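Local structure of putative transcriptional regulator (Streptomyces coelicolor, 2HXI) at residues B[100-105]-B[141-146]; B[135-140]-B[156-161]; B[163-168]-B[225-230]. The protein probably binds cis-regulatory DNA as a dimeric transcription factor of the TetR family. All coordinates share one frame; numbering follows the deposited sequence.

Contact 1 of 3, residues B[100-105]-B[141-146]; sequences QRLTAV and LQALRA
Glu139 OE2 is gripped by Arg101 NE in a salt bridge and by Tyr92 in a hydrogen bond, and the arginine so held lays its guanidinium beside Gln142 and Ala143. Glu139 lies one turn before Ala143 on helix 131-146. Arg101 NH2 lies close to the other carboxylate oxygen, Glu139 OE1, so two nitrogens face two oxygens. This pairing probably limits how far the guanidinium can turn. The arginine chain bends at its third side-chain torsion (chi3 66°), which swings the planar group across the neighbouring helix. Arg101 NH2 then sits 3.5 Å from Gln142 CB. Ala143 N lies over one guanidinium face, offset toward the rim. On the other terminal nitrogen, Arg101 NH1 comes 4.0 Å from Ala146 CB. The amide of Gln142 leads away, and its NE2 bonds to Glu138. These residues join helix 98-113 to helix 131-146 in the all-helical C-terminal domain of a TetR-type regulator. The two segments run nearly antiparallel, at 157°, with axes 9.4 Å apart at closest approach. The small Ala143 is consistent with this close approach, and Arg101 and Ala143 have the nearest CA atoms, 6.5 Å apart. Beside the arginine the contact is apolar. Leu102 CD2 presses on Ala143 CB at 3.5 Å. The other branch, Leu102 CD1, meets Leu144 CD2 at 4.0 Å, with the two side chains crossing at about a right angle. Leu102 also reaches Leu161 of helix 154-173 and Leu231 of helix 219-237. Gln142 packs on Ala204 of the second subunit, and Arg145 on His207 of that subunit.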
ATOM      1  N   GLN B 100      -7.022 -21.045  -4.953  1.00 15.49           N
ATOM      2  CA  GLN B 100      -6.866 -21.360  -3.533  1.00 15.87           C
ATOM      3  C   GLN B 100      -5.374 -21.216  -3.113  1.00 16.33           C
ATOM      4  O   GLN B 100      -5.056 -20.651  -2.029  1.00 16.73           O
ATOM      5  CB  GLN B 100      -7.306 -22.769  -3.288  1.00 17.84           C
ATOM      6  CG  GLN B 100      -8.824 -22.829  -3.383  1.00 19.36           C
ATOM      7  CD  GLN B 100      -9.343 -24.206  -3.087  1.00 23.15           C
ATOM      8  OE1 GLN B 100      -8.981 -25.192  -3.767  1.00 20.83           O
ATOM      9  NE2 GLN B 100     -10.178 -24.302  -2.033  1.00 23.96           N
ATOM     10  N   ARG B 101      -4.487 -21.617  -4.024  1.00 14.62           N
ATOM     11  CA  ARG B 101      -3.023 -21.576  -3.781  1.00 14.83           C
ATOM     12  C   ARG B 101      -2.558 -20.124  -3.709  1.00 13.68           C
ATOM     13  O   ARG B 101      -1.845 -19.726  -2.744  1.00 14.31           O
ATOM     14  CB  ARG B 101      -2.300 -22.321  -4.932  1.00 14.73           C
ATOM     15  CG  ARG B 101      -2.478 -23.848  -4.828  1.00 13.91           C
ATOM     16  CD  ARG B 101      -2.008 -24.549  -6.117  1.00 17.56           C
ATOM     17  NE  ARG B 101      -0.572 -24.417  -6.314  1.00 18.96           N
ATOM     18  CZ  ARG B 101       0.059 -24.865  -7.402  1.00 21.13           C
ATOM     19  NH1 ARG B 101      -0.652 -25.433  -8.378  1.00 21.42           N
ATOM     20  NH2 ARG B 101       1.398 -24.753  -7.494  1.00 22.25           N
ATOM     21  N   LEU B 102      -3.008 -19.291  -4.633  1.00 14.85           N
ATOM     22  CA  LEU B 102      -2.571 -17.882  -4.622  1.00 13.63           C
ATOM     23  C   LEU B 102      -3.115 -17.189  -3.377  1.00 15.19           C
ATOM     24  O   LEU B 102      -2.418 -16.401  -2.773  1.00 17.22           O
ATOM     25  CB  LEU B 102      -3.063 -17.157  -5.909  1.00 14.25           C
ATOM     26  CG  LEU B 102      -2.382 -17.592  -7.230  1.00 13.55           C
ATOM     27  CD1 LEU B 102      -3.047 -16.822  -8.404  1.00 11.08           C
ATOM     28  CD2 LEU B 102      -0.826 -17.338  -7.092  1.00 16.41           C
ATOM     29  N   THR B 103      -4.329 -17.574  -2.973  1.00 14.94           N
ATOM     30  CA  THR B 103      -4.983 -16.961  -1.782  1.00 15.36           C
ATOM     31  C   THR B 103      -4.223 -17.385  -0.541  1.00 15.81           C
ATOM     32  O   THR B 103      -3.918 -16.553   0.316  1.00 15.78           O
ATOM     33  CB  THR B 103      -6.493 -17.354  -1.722  1.00 16.75           C
ATOM     34  OG1 THR B 103      -7.143 -16.886  -2.924  1.00 16.52           O
ATOM     35  CG2 THR B 103      -7.131 -16.681  -0.509  1.00 16.20           C
ATOM     36  N   ALA B 104      -3.871 -18.667  -0.485  1.00 16.14           N
ATOM     37  CA  ALA B 104      -3.103 -19.197   0.650  1.00 16.67           C
ATOM     38  C   ALA B 104      -1.753 -18.513   0.821  1.00 17.83           C
ATOM     39  O   ALA B 104      -1.346 -18.178   1.943  1.00 18.40           O
ATOM     40  CB  ALA B 104      -3.010 -20.757   0.569  1.00 17.04           C
ATOM     41  N   VAL B 105      -1.021 -18.356  -0.268  1.00 16.73           N
ATOM     42  CA  VAL B 105       0.210 -17.614  -0.184  1.00 16.23           C
ATOM     43  C   VAL B 105      -0.015 -16.147   0.300  1.00 16.86           C
ATOM     44  O   VAL B 105       0.671 -15.675   1.185  1.00 15.93           O
ATOM     45  CB  VAL B 105       0.935 -17.635  -1.544  1.00 18.16           C
ATOM     46  CG1 VAL B 105       2.166 -16.645  -1.563  1.00 19.33           C
ATOM     47  CG2 VAL B 105       1.360 -19.063  -1.883  1.00 17.44           C
ATOM     48  N   LEU B 141       4.176 -18.430  -9.413  1.00 13.58           N
ATOM     49  CA  LEU B 141       4.352 -18.665 -10.837  1.00 14.10           C
ATOM     50  C   LEU B 141       3.762 -20.049 -11.240  1.00 14.62           C
ATOM     51  O   LEU B 141       3.135 -20.175 -12.301  1.00 15.35           O
ATOM     52  CB  LEU B 141       5.854 -18.576 -11.178  1.00 14.53           C
ATOM     53  CG  LEU B 141       6.494 -17.170 -11.121  1.00 13.49           C
ATOM     54  CD1 LEU B 141       8.052 -17.125 -11.146  1.00 13.30           C
ATOM     55  CD2 LEU B 141       5.865 -16.244 -12.169  1.00 16.87           C
ATOM     56  N   GLN B 142       3.937 -21.085 -10.407  1.00 13.08           N
ATOM     57  CA  GLN B 142       3.372 -22.407 -10.703  1.00 13.96           C
ATOM     58  C   GLN B 142       1.841 -22.288 -10.701  1.00 14.20           C
ATOM     59  O   GLN B 142       1.162 -22.833 -11.568  1.00 14.72           O
ATOM     60  CB  GLN B 142       3.849 -23.450  -9.665  1.00 13.59           C
ATOM     61  CG  GLN B 142       5.302 -23.847  -9.839  1.00 14.70           C
ATOM     62  CD  GLN B 142       5.538 -24.731 -11.090  1.00 22.18           C
ATOM     63  OE1 GLN B 142       4.609 -25.056 -11.837  1.00 22.78           O
ATOM     64  NE2 GLN B 142       6.779 -25.132 -11.295  1.00 19.50           N
ATOM     65  N   ALA B 143       1.312 -21.588  -9.706  1.00 13.41           N
ATOM     66  CA  ALA B 143      -0.161 -21.329  -9.663  1.00 14.19           C
ATOM     67  C   ALA B 143      -0.699 -20.604 -10.910  1.00 12.86           C
ATOM     68  O   ALA B 143      -1.714 -21.026 -11.475  1.00 13.20           O
ATOM     69  CB  ALA B 143      -0.560 -20.603  -8.364  1.00 14.17           C
ATOM     70  N   LEU B 144       0.010 -19.570 -11.340  1.00 12.86           N
ATOM     71  CA  LEU B 144      -0.368 -18.828 -12.554  1.00 14.28           C
ATOM     72  C   LEU B 144      -0.293 -19.769 -13.802  1.00 13.78           C
ATOM     73  O   LEU B 144      -1.172 -19.744 -14.675  1.00 14.52           O
ATOM     74  CB  LEU B 144       0.531 -17.618 -12.743  1.00 14.00           C
ATOM     75  CG  LEU B 144       0.181 -16.479 -11.695  1.00 13.11           C
ATOM     76  CD1 LEU B 144       1.252 -15.351 -11.708  1.00 14.90           C
ATOM     77  CD2 LEU B 144      -1.311 -15.879 -11.919  1.00 13.79           C
ATOM     78  N   ARG B 145       0.738 -20.636 -13.869  1.00 13.77           N
ATOM     79  CA  ARG B 145       0.749 -21.606 -14.967  1.00 13.72           C
ATOM     80  C   ARG B 145      -0.418 -22.533 -14.902  1.00 15.73           C
ATOM     81  O   ARG B 145      -1.006 -22.866 -15.914  1.00 15.48           O
ATOM     82  CB  ARG B 145       2.050 -22.437 -15.003  1.00 14.82           C
ATOM     83  CG  ARG B 145       3.182 -21.594 -15.605  1.00 14.43           C
ATOM     84  CD  ARG B 145       4.474 -22.445 -15.765  1.00 17.21           C
ATOM     85  NE  ARG B 145       5.268 -21.981 -16.930  1.00 18.02           N
ATOM     86  CZ  ARG B 145       6.502 -22.440 -17.218  1.00 17.61           C
ATOM     87  NH1 ARG B 145       7.077 -23.308 -16.438  1.00 18.16           N
ATOM     88  NH2 ARG B 145       7.138 -21.983 -18.272  1.00 19.45           N
ATOM     89  N   ALA B 146      -0.726 -22.964 -13.668  1.00 15.51           N
ATOM     90  CA  ALA B 146      -1.851 -23.897 -13.456  1.00 15.31           C
ATOM     91  C   ALA B 146      -3.198 -23.375 -13.924  1.00 14.87           C
ATOM     92  O   ALA B 146      -4.049 -24.167 -14.368  1.00 15.45           O
ATOM     93  CB  ALA B 146      -1.945 -24.297 -12.029  1.00 15.36           C
TER

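Contact 2 of 3, residues B[135-140]-B[156-161]; sequences LMMEEV and ARYHRL
Tyr158 reaches from helix 154-173 to helix 131-146 and meets Met137 and Val140. This is a helix-helix contact in the buried core of the TetR-type C-terminal domain. The segment axes stand 11.5 Å apart and run at 122°, and the tyrosine ring spans much of the distance. Both methionines here are selenomethionine. The tyrosine chi1 of 170° sets CG opposite the backbone N and sends the ring across. At its tip, Tyr158 OH lies 3.1 Å from Met137 CG, which is tight packing and not a hydrogen bond. Met137 bends at its last torsion, and its CE returns to within 3.6 Å of Tyr158 OH. Met136 CE approaches the same hydroxyl at 3.8 Å. Along the side of the ring, Val140 CG1 sits at the edge, near the ring plane, 3.6 Å from Tyr158 CD1. A leucine in place of Tyr158 would probably leave Met136 and Met137 without the group they close on and open a gap between the helices. One turn further along, Leu161 CD2 touches the same valine methyl. Around these pairs, Leu141 and Leu144 pack on Tyr158, while Leu102 and Val105 of helix 98-113 cover Val140 and Met136 respectively. Beyond Met137 lies Ile212 of the second subunit. On the side of helix 131-146 turned to the second subunit, Glu138 accepts hydrogen bonds from the backbone N atoms of Ala204 and Leu205 of that subunit. Leu144 CD1 lies 3.8 Å from Tyr158 N.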
ATOM      1  N   LEU B 135      11.071 -19.061  -2.985  1.00 16.83           N
ATOM      2  CA  LEU B 135      10.003 -20.008  -2.672  1.00 18.36           C
ATOM      3  C   LEU B 135       8.629 -19.418  -2.929  1.00 16.86           C
ATOM      4  O   LEU B 135       7.664 -20.101  -3.421  1.00 17.65           O
ATOM      5  CB  LEU B 135      10.032 -20.430  -1.220  1.00 20.17           C
ATOM      6  CG  LEU B 135      11.104 -21.435  -0.869  1.00 24.50           C
ATOM      7  CD1 LEU B 135      11.170 -21.639   0.664  1.00 25.66           C
ATOM      8  CD2 LEU B 135      10.778 -22.779  -1.568  1.00 22.50           C
HETATM    9  N   MSE B 136       8.480 -18.157  -2.559  1.00 16.85           N
HETATM   10  CA  MSE B 136       7.181 -17.492  -2.752  1.00 17.51           C
HETATM   11  C   MSE B 136       6.913 -17.317  -4.247  1.00 16.85           C
HETATM   12  O   MSE B 136       5.807 -17.625  -4.735  1.00 13.52           O
HETATM   13  CB  MSE B 136       7.125 -16.154  -1.951  1.00 17.70           C
HETATM   14  CG  MSE B 136       5.804 -15.365  -2.237  1.00 19.16           C
HETATM   15 SE   MSE B 136       5.779 -14.302  -3.838  0.60 20.78          SE
HETATM   16  CE  MSE B 136       7.162 -12.963  -3.417  1.00 21.25           C
HETATM   17  N   MSE B 137       7.921 -16.803  -4.989  1.00 16.28           N
HETATM   18  CA  MSE B 137       7.790 -16.635  -6.401  1.00 16.83           C
HETATM   19  C   MSE B 137       7.525 -17.911  -7.134  1.00 15.57           C
HETATM   20  O   MSE B 137       6.671 -17.885  -8.022  1.00 14.37           O
HETATM   21  CB  MSE B 137       9.032 -15.940  -6.946  1.00 15.88           C
HETATM   22  CG  MSE B 137       9.026 -14.487  -6.480  1.00 16.26           C
HETATM   23 SE   MSE B 137      10.846 -13.762  -6.939  0.80 27.45          SE
HETATM   24  CE  MSE B 137      10.318 -13.174  -8.626  1.00 20.14           C
ATOM     25  N   GLU B 138       8.217 -19.010  -6.740  1.00 13.91           N
ATOM     26  CA  GLU B 138       8.046 -20.311  -7.412  1.00 14.13           C
ATOM     27  C   GLU B 138       6.543 -20.719  -7.297  1.00 15.58           C
ATOM     28  O   GLU B 138       5.896 -21.171  -8.265  1.00 16.20           O
ATOM     29  CB  GLU B 138       8.972 -21.379  -6.808  1.00 15.14           C
ATOM     30  CG  GLU B 138       8.807 -22.746  -7.490  1.00 13.19           C
ATOM     31  CD  GLU B 138       9.209 -22.735  -8.972  1.00 14.25           C
ATOM     32  OE1 GLU B 138       9.893 -21.803  -9.473  1.00 16.98           O
ATOM     33  OE2 GLU B 138       8.828 -23.707  -9.630  1.00 17.25           O
ATOM     34  N   GLU B 139       5.984 -20.583  -6.101  1.00 14.79           N
ATOM     35  CA  GLU B 139       4.591 -21.034  -5.943  1.00 15.11           C
ATOM     36  C   GLU B 139       3.619 -20.134  -6.716  1.00 15.04           C
ATOM     37  O   GLU B 139       2.647 -20.645  -7.331  1.00 15.27           O
ATOM     38  CB  GLU B 139       4.254 -21.116  -4.447  1.00 14.97           C
ATOM     39  CG  GLU B 139       2.724 -21.408  -4.183  1.00 16.69           C
ATOM     40  CD  GLU B 139       2.221 -22.774  -4.696  1.00 18.77           C
ATOM     41  OE1 GLU B 139       2.989 -23.576  -5.290  1.00 19.40           O
ATOM     42  OE2 GLU B 139       0.992 -23.022  -4.544  1.00 20.79           O
ATOM     43  N   VAL B 140       3.799 -18.819  -6.653  1.00 14.29           N
ATOM     44  CA  VAL B 140       2.913 -17.927  -7.400  1.00 13.04           C
ATOM     45  C   VAL B 140       2.959 -18.252  -8.910  1.00 13.91           C
ATOM     46  O   VAL B 140       1.947 -18.420  -9.593  1.00 12.53           O
ATOM     47  CB  VAL B 140       3.237 -16.447  -7.094  1.00 15.01           C
ATOM     48  CG1 VAL B 140       2.345 -15.546  -7.941  1.00 16.06           C
ATOM     49  CG2 VAL B 140       3.010 -16.134  -5.576  1.00 14.75           C
ATOM     50  N   ALA B 156       4.008 -10.380 -16.376  1.00 18.87           N
ATOM     51  CA  ALA B 156       3.239  -9.160 -16.130  1.00 20.96           C
ATOM     52  C   ALA B 156       2.125  -9.411 -15.094  1.00 20.06           C
ATOM     53  O   ALA B 156       1.907  -8.604 -14.218  1.00 19.94           O
ATOM     54  CB  ALA B 156       2.655  -8.634 -17.407  1.00 21.38           C
ATOM     55  N   ARG B 157       1.470 -10.553 -15.212  1.00 20.34           N
ATOM     56  CA  ARG B 157       0.385 -10.960 -14.267  1.00 19.74           C
ATOM     57  C   ARG B 157       0.935 -11.106 -12.832  1.00 19.27           C
ATOM     58  O   ARG B 157       0.367 -10.610 -11.855  1.00 18.21           O
ATOM     59  CB  ARG B 157      -0.260 -12.258 -14.788  1.00 19.54           C
ATOM     60  CG  ARG B 157      -0.778 -12.162 -16.264  1.00 23.82           C
ATOM     61  CD  ARG B 157      -2.209 -11.875 -16.273  1.00 28.48           C
ATOM     62  NE  ARG B 157      -2.852 -11.927 -17.584  1.00 27.07           N
ATOM     63  CZ  ARG B 157      -3.991 -11.276 -17.822  1.00 29.24           C
ATOM     64  NH1 ARG B 157      -4.554 -10.614 -16.831  1.00 24.50           N
ATOM     65  NH2 ARG B 157      -4.580 -11.309 -19.026  1.00 27.89           N
ATOM     66  N   TYR B 158       2.063 -11.816 -12.733  1.00 16.51           N
ATOM     67  CA  TYR B 158       2.820 -11.885 -11.518  1.00 17.00           C
ATOM     68  C   TYR B 158       3.105 -10.510 -10.906  1.00 17.74           C
ATOM     69  O   TYR B 158       2.799 -10.278  -9.740  1.00 18.47           O
ATOM     70  CB  TYR B 158       4.147 -12.689 -11.713  1.00 17.57           C
ATOM     71  CG  TYR B 158       5.023 -12.553 -10.507  1.00 19.11           C
ATOM     72  CD1 TYR B 158       4.937 -13.463  -9.443  1.00 17.87           C
ATOM     73  CD2 TYR B 158       5.909 -11.471 -10.391  1.00 16.93           C
ATOM     74  CE1 TYR B 158       5.686 -13.272  -8.315  1.00 20.19           C
ATOM     75  CE2 TYR B 158       6.659 -11.313  -9.293  1.00 18.01           C
ATOM     76  CZ  TYR B 158       6.532 -12.198  -8.239  1.00 21.56           C
ATOM     77  OH  TYR B 158       7.262 -11.970  -7.081  1.00 23.69           O
ATOM     78  N   HIS B 159       3.672  -9.618 -11.713  1.00 17.72           N
ATOM     79  CA  HIS B 159       4.077  -8.291 -11.242  1.00 18.47           C
ATOM     80  C   HIS B 159       2.873  -7.538 -10.583  1.00 17.88           C
ATOM     81  O   HIS B 159       2.996  -6.998  -9.493  1.00 17.94           O
ATOM     82  CB  HIS B 159       4.554  -7.505 -12.434  1.00 20.26           C
ATOM     83  CG  HIS B 159       5.220  -6.222 -12.068  1.00 23.49           C
ATOM     84  ND1 HIS B 159       6.234  -6.144 -11.136  1.00 30.04           N
ATOM     85  CD2 HIS B 159       4.987  -4.952 -12.477  1.00 26.25           C
ATOM     86  CE1 HIS B 159       6.607  -4.879 -10.991  1.00 25.44           C
ATOM     87  NE2 HIS B 159       5.869  -4.139 -11.788  1.00 24.19           N
ATOM     88  N   ARG B 160       1.744  -7.500 -11.269  1.00 17.45           N
ATOM     89  CA  ARG B 160       0.547  -6.826 -10.759  1.00 17.15           C
ATOM     90  C   ARG B 160      -0.009  -7.487  -9.476  1.00 17.69           C
ATOM     91  O   ARG B 160      -0.461  -6.797  -8.517  1.00 16.40           O
ATOM     92  CB  ARG B 160      -0.517  -6.780 -11.852  1.00 19.70           C
ATOM     93  CG  ARG B 160      -0.140  -5.687 -12.890  1.00 22.54           C
ATOM     94  CD  ARG B 160      -1.372  -5.363 -13.733  1.00 34.67           C
ATOM     95  NE  ARG B 160      -1.744  -6.479 -14.587  1.00 40.01           N
ATOM     96  CZ  ARG B 160      -1.321  -6.682 -15.835  1.00 43.44           C
ATOM     97  NH1 ARG B 160      -0.512  -5.817 -16.456  1.00 45.24           N
ATOM     98  NH2 ARG B 160      -1.719  -7.770 -16.472  1.00 42.19           N
ATOM     99  N   LEU B 161       0.039  -8.815  -9.469  1.00 15.72           N
ATOM    100  CA  LEU B 161      -0.507  -9.548  -8.336  1.00 15.40           C
ATOM    101  C   LEU B 161       0.322  -9.238  -7.090  1.00 15.94           C
ATOM    102  O   LEU B 161      -0.209  -8.992  -6.025  1.00 17.39           O
ATOM    103  CB  LEU B 161      -0.479 -11.032  -8.682  1.00 13.45           C
ATOM    104  CG  LEU B 161      -0.964 -11.874  -7.501  1.00 16.69           C
ATOM    105  CD1 LEU B 161      -2.339 -11.532  -6.900  1.00 15.62           C
ATOM    106  CD2 LEU B 161      -0.917 -13.395  -7.839  1.00 15.54           C
TER

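Contact 3 of 3, residues B[163-168]-B[225-230]; sequences ILISSL and EILAAH
Chi1 near 180° in both Leu164 (178°) and His230 (-168°) extends each side chain away from its own backbone N and brings the two together. The two side chains then slide past one another in opposite directions. Leu164 CD2 lies 3.5 Å from His230 CB and equally near the first ring atom, CG. It comes at the imidazole obliquely. The other branch, Leu164 CD1, turns to Ile226 CG2 at 3.8 Å. Leu168 CD1 reaches that isoleucine methyl as well, also at 3.8 Å, so this methyl docks in the notch between two leucines one turn apart. A wider contact, Ile165 CG1 to Leu227 CD1 at 4.2 Å, extends the seam toward Ala106 of helix 98-113. The segments are almost exactly antiparallel, at 173°, with axes 10.9 Å apart. They belong to helices 154-173 and 219-237, the last two long helices of the chain. In TetR-family proteins such a pair commonly builds a four-helix bundle with its copy in the partner subunit. The packing agrees with this: Leu164 meets Leu164 of the second subunit, and Ala229 meets His233 of that subunit. Ser167 lies off the seam. Its OG bonds to Ile163 O at 2.8 Å, while Ser167 N reaches that oxygen from the opposite face of the carbonyl plane. The same OG also bonds to Arg219 of the second subunit. No hydrogen bond or salt bridge crosses between the two segments, so their cohesion probably rests on close fit and buried apolar surface.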
ATOM      1  N   ILE B 163       2.521  -6.669  -6.644  1.00 18.31           N
ATOM      2  CA  ILE B 163       2.290  -5.244  -6.305  1.00 17.70           C
ATOM      3  C   ILE B 163       0.990  -5.092  -5.464  1.00 17.52           C
ATOM      4  O   ILE B 163       0.968  -4.394  -4.473  1.00 17.70           O
ATOM      5  CB  ILE B 163       2.173  -4.399  -7.537  1.00 17.94           C
ATOM      6  CG1 ILE B 163       3.593  -4.140  -8.113  1.00 19.85           C
ATOM      7  CG2 ILE B 163       1.505  -3.044  -7.190  1.00 17.38           C
ATOM      8  CD1 ILE B 163       3.676  -3.543  -9.502  1.00 19.98           C
ATOM      9  N   LEU B 164      -0.088  -5.722  -5.900  1.00 17.25           N
ATOM     10  CA  LEU B 164      -1.347  -5.614  -5.114  1.00 15.46           C
ATOM     11  C   LEU B 164      -1.159  -6.114  -3.664  1.00 15.95           C
ATOM     12  O   LEU B 164      -1.465  -5.386  -2.710  1.00 15.99           O
ATOM     13  CB  LEU B 164      -2.442  -6.397  -5.815  1.00 15.36           C
ATOM     14  CG  LEU B 164      -3.786  -6.431  -5.144  1.00 15.54           C
ATOM     15  CD1 LEU B 164      -4.421  -5.081  -4.753  1.00 17.22           C
ATOM     16  CD2 LEU B 164      -4.797  -7.236  -5.908  1.00 18.20           C
ATOM     17  N   ILE B 165      -0.697  -7.335  -3.522  1.00 15.91           N
ATOM     18  CA  ILE B 165      -0.561  -7.992  -2.191  1.00 15.32           C
ATOM     19  C   ILE B 165       0.361  -7.176  -1.273  1.00 15.40           C
ATOM     20  O   ILE B 165       0.023  -6.850  -0.108  1.00 15.70           O
ATOM     21  CB  ILE B 165      -0.012  -9.425  -2.331  1.00 15.64           C
ATOM     22  CG1 ILE B 165      -1.061 -10.296  -3.003  1.00 15.39           C
ATOM     23  CG2 ILE B 165       0.305 -10.021  -0.929  1.00 16.00           C
ATOM     24  CD1 ILE B 165      -0.551 -11.655  -3.480  1.00 15.17           C
ATOM     25  N   SER B 166       1.540  -6.875  -1.790  1.00 17.14           N
ATOM     26  CA  SER B 166       2.512  -6.046  -1.058  1.00 17.56           C
ATOM     27  C   SER B 166       2.015  -4.671  -0.692  1.00 17.50           C
ATOM     28  O   SER B 166       2.201  -4.211   0.445  1.00 17.45           O
ATOM     29  CB  SER B 166       3.852  -6.040  -1.806  1.00 18.21           C
ATOM     30  OG  SER B 166       3.802  -5.250  -2.986  1.00 18.53           O
ATOM     31  N   SER B 167       1.317  -4.024  -1.613  1.00 17.28           N
ATOM     32  CA  SER B 167       0.803  -2.673  -1.368  1.00 18.90           C
ATOM     33  C   SER B 167      -0.186  -2.723  -0.239  1.00 17.32           C
ATOM     34  O   SER B 167      -0.145  -1.845   0.620  1.00 19.02           O
ATOM     35  CB  SER B 167       0.097  -2.100  -2.577  1.00 17.94           C
ATOM     36  OG  SER B 167       1.089  -1.745  -3.579  1.00 22.08           O
ATOM     37  N   LEU B 168      -1.063  -3.733  -0.236  1.00 15.89           N
ATOM     38  CA  LEU B 168      -2.095  -3.845   0.805  1.00 16.39           C
ATOM     39  C   LEU B 168      -1.453  -4.133   2.167  1.00 18.65           C
ATOM     40  O   LEU B 168      -1.868  -3.569   3.219  1.00 18.97           O
ATOM     41  CB  LEU B 168      -3.079  -4.950   0.467  1.00 16.12           C
ATOM     42  CG  LEU B 168      -4.024  -4.652  -0.717  1.00 15.47           C
ATOM     43  CD1 LEU B 168      -4.751  -5.909  -1.190  1.00 17.55           C
ATOM     44  CD2 LEU B 168      -4.989  -3.427  -0.384  1.00 14.41           C
ATOM     45  N   GLU B 225     -11.246  -9.553   0.258  1.00 15.96           N
ATOM     46  CA  GLU B 225     -12.229  -9.213  -0.783  1.00 16.76           C
ATOM     47  C   GLU B 225     -11.589  -8.558  -2.008  1.00 15.92           C
ATOM     48  O   GLU B 225     -11.975  -8.810  -3.169  1.00 17.13           O
ATOM     49  CB  GLU B 225     -13.346  -8.327  -0.202  1.00 15.82           C
ATOM     50  CG  GLU B 225     -14.256  -9.097   0.762  1.00 20.97           C
ATOM     51  CD  GLU B 225     -15.188  -8.173   1.554  1.00 21.62           C
ATOM     52  OE1 GLU B 225     -15.577  -7.134   1.015  1.00 25.37           O
ATOM     53  OE2 GLU B 225     -15.510  -8.548   2.729  1.00 33.72           O
ATOM     54  N   ILE B 226     -10.586  -7.771  -1.745  1.00 14.95           N
ATOM     55  CA  ILE B 226      -9.861  -7.099  -2.832  1.00 14.98           C
ATOM     56  C   ILE B 226      -9.033  -8.156  -3.562  1.00 14.81           C
ATOM     57  O   ILE B 226      -8.935  -8.172  -4.814  1.00 13.82           O
ATOM     58  CB  ILE B 226      -8.984  -5.952  -2.257  1.00 16.03           C
ATOM     59  CG1 ILE B 226      -9.828  -4.747  -1.748  1.00 14.81           C
ATOM     60  CG2 ILE B 226      -7.941  -5.490  -3.288  1.00 14.28           C
ATOM     61  CD1 ILE B 226      -9.053  -3.844  -0.816  1.00 15.50           C
ATOM     62  N   LEU B 227      -8.401  -9.039  -2.794  1.00 14.81           N
ATOM     63  CA  LEU B 227      -7.650 -10.156  -3.416  1.00 14.60           C
ATOM     64  C   LEU B 227      -8.555 -11.048  -4.250  1.00 14.65           C
ATOM     65  O   LEU B 227      -8.233 -11.373  -5.406  1.00 14.88           O
ATOM     66  CB  LEU B 227      -6.958 -10.971  -2.305  1.00 14.53           C
ATOM     67  CG  LEU B 227      -6.122 -12.146  -2.829  1.00 18.26           C
ATOM     68  CD1 LEU B 227      -4.968 -11.677  -3.739  1.00 17.11           C
ATOM     69  CD2 LEU B 227      -5.633 -12.942  -1.615  1.00 17.58           C
ATOM     70  N   ALA B 228      -9.735 -11.396  -3.711  1.00 14.56           N
ATOM     71  CA  ALA B 228     -10.641 -12.325  -4.439  1.00 16.20           C
ATOM     72  C   ALA B 228     -11.099 -11.656  -5.735  1.00 14.74           C
ATOM     73  O   ALA B 228     -11.182 -12.321  -6.787  1.00 16.02           O
ATOM     74  CB  ALA B 228     -11.838 -12.595  -3.568  1.00 15.78           C
ATOM     75  N   ALA B 229     -11.329 -10.341  -5.679  1.00 14.78           N
ATOM     76  CA  ALA B 229     -11.756  -9.587  -6.873  1.00 14.71           C
ATOM     77  C   ALA B 229     -10.643  -9.733  -7.931  1.00 15.25           C
ATOM     78  O   ALA B 229     -10.867  -9.911  -9.153  1.00 16.48           O
ATOM     79  CB  ALA B 229     -11.914  -8.114  -6.538  1.00 15.68           C
ATOM     80  N   HIS B 230      -9.411  -9.584  -7.476  1.00 14.14           N
ATOM     81  CA  HIS B 230      -8.296  -9.617  -8.425  1.00 14.56           C
ATOM     82  C   HIS B 230      -8.152 -11.024  -9.062  1.00 14.80           C
ATOM     83  O   HIS B 230      -7.954 -11.166 -10.266  1.00 14.72           O
ATOM     84  CB  HIS B 230      -6.995  -9.225  -7.746  1.00 13.82           C
ATOM     85  CG  HIS B 230      -5.884  -8.977  -8.730  1.00 17.33           C
ATOM     86  ND1 HIS B 230      -5.796  -7.805  -9.447  1.00 17.28           N
ATOM     87  CD2 HIS B 230      -4.865  -9.776  -9.180  1.00 17.08           C
ATOM     88  CE1 HIS B 230      -4.729  -7.860 -10.239  1.00 20.23           C
ATOM     89  NE2 HIS B 230      -4.185  -9.063 -10.139  1.00 16.60           N
TER

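Overall arrangement
From the N terminus, the chain first enters the three contacts on helix 98-113. Contact 1 closes a loop of 35 mostly helical residues when the chain reaches 141-146. Contact 2 opens before that, at 135-140, and closes at 156-161. Contacts 1 and 2 therefore cross along the chain, share helix 131-146, and have centres about 8 Å apart. Contact 3 follows in series. It opens at 163-168, further along helix 154-173, and closes at 225-230 after a longer loop. Leu161 of contact 2 touches Leu227 and His230 of contact 3. The three contacts tie helices 98-113, 131-146, 154-173 and 219-237 of the C-terminal domain to one another, and all three also touch the second subunit.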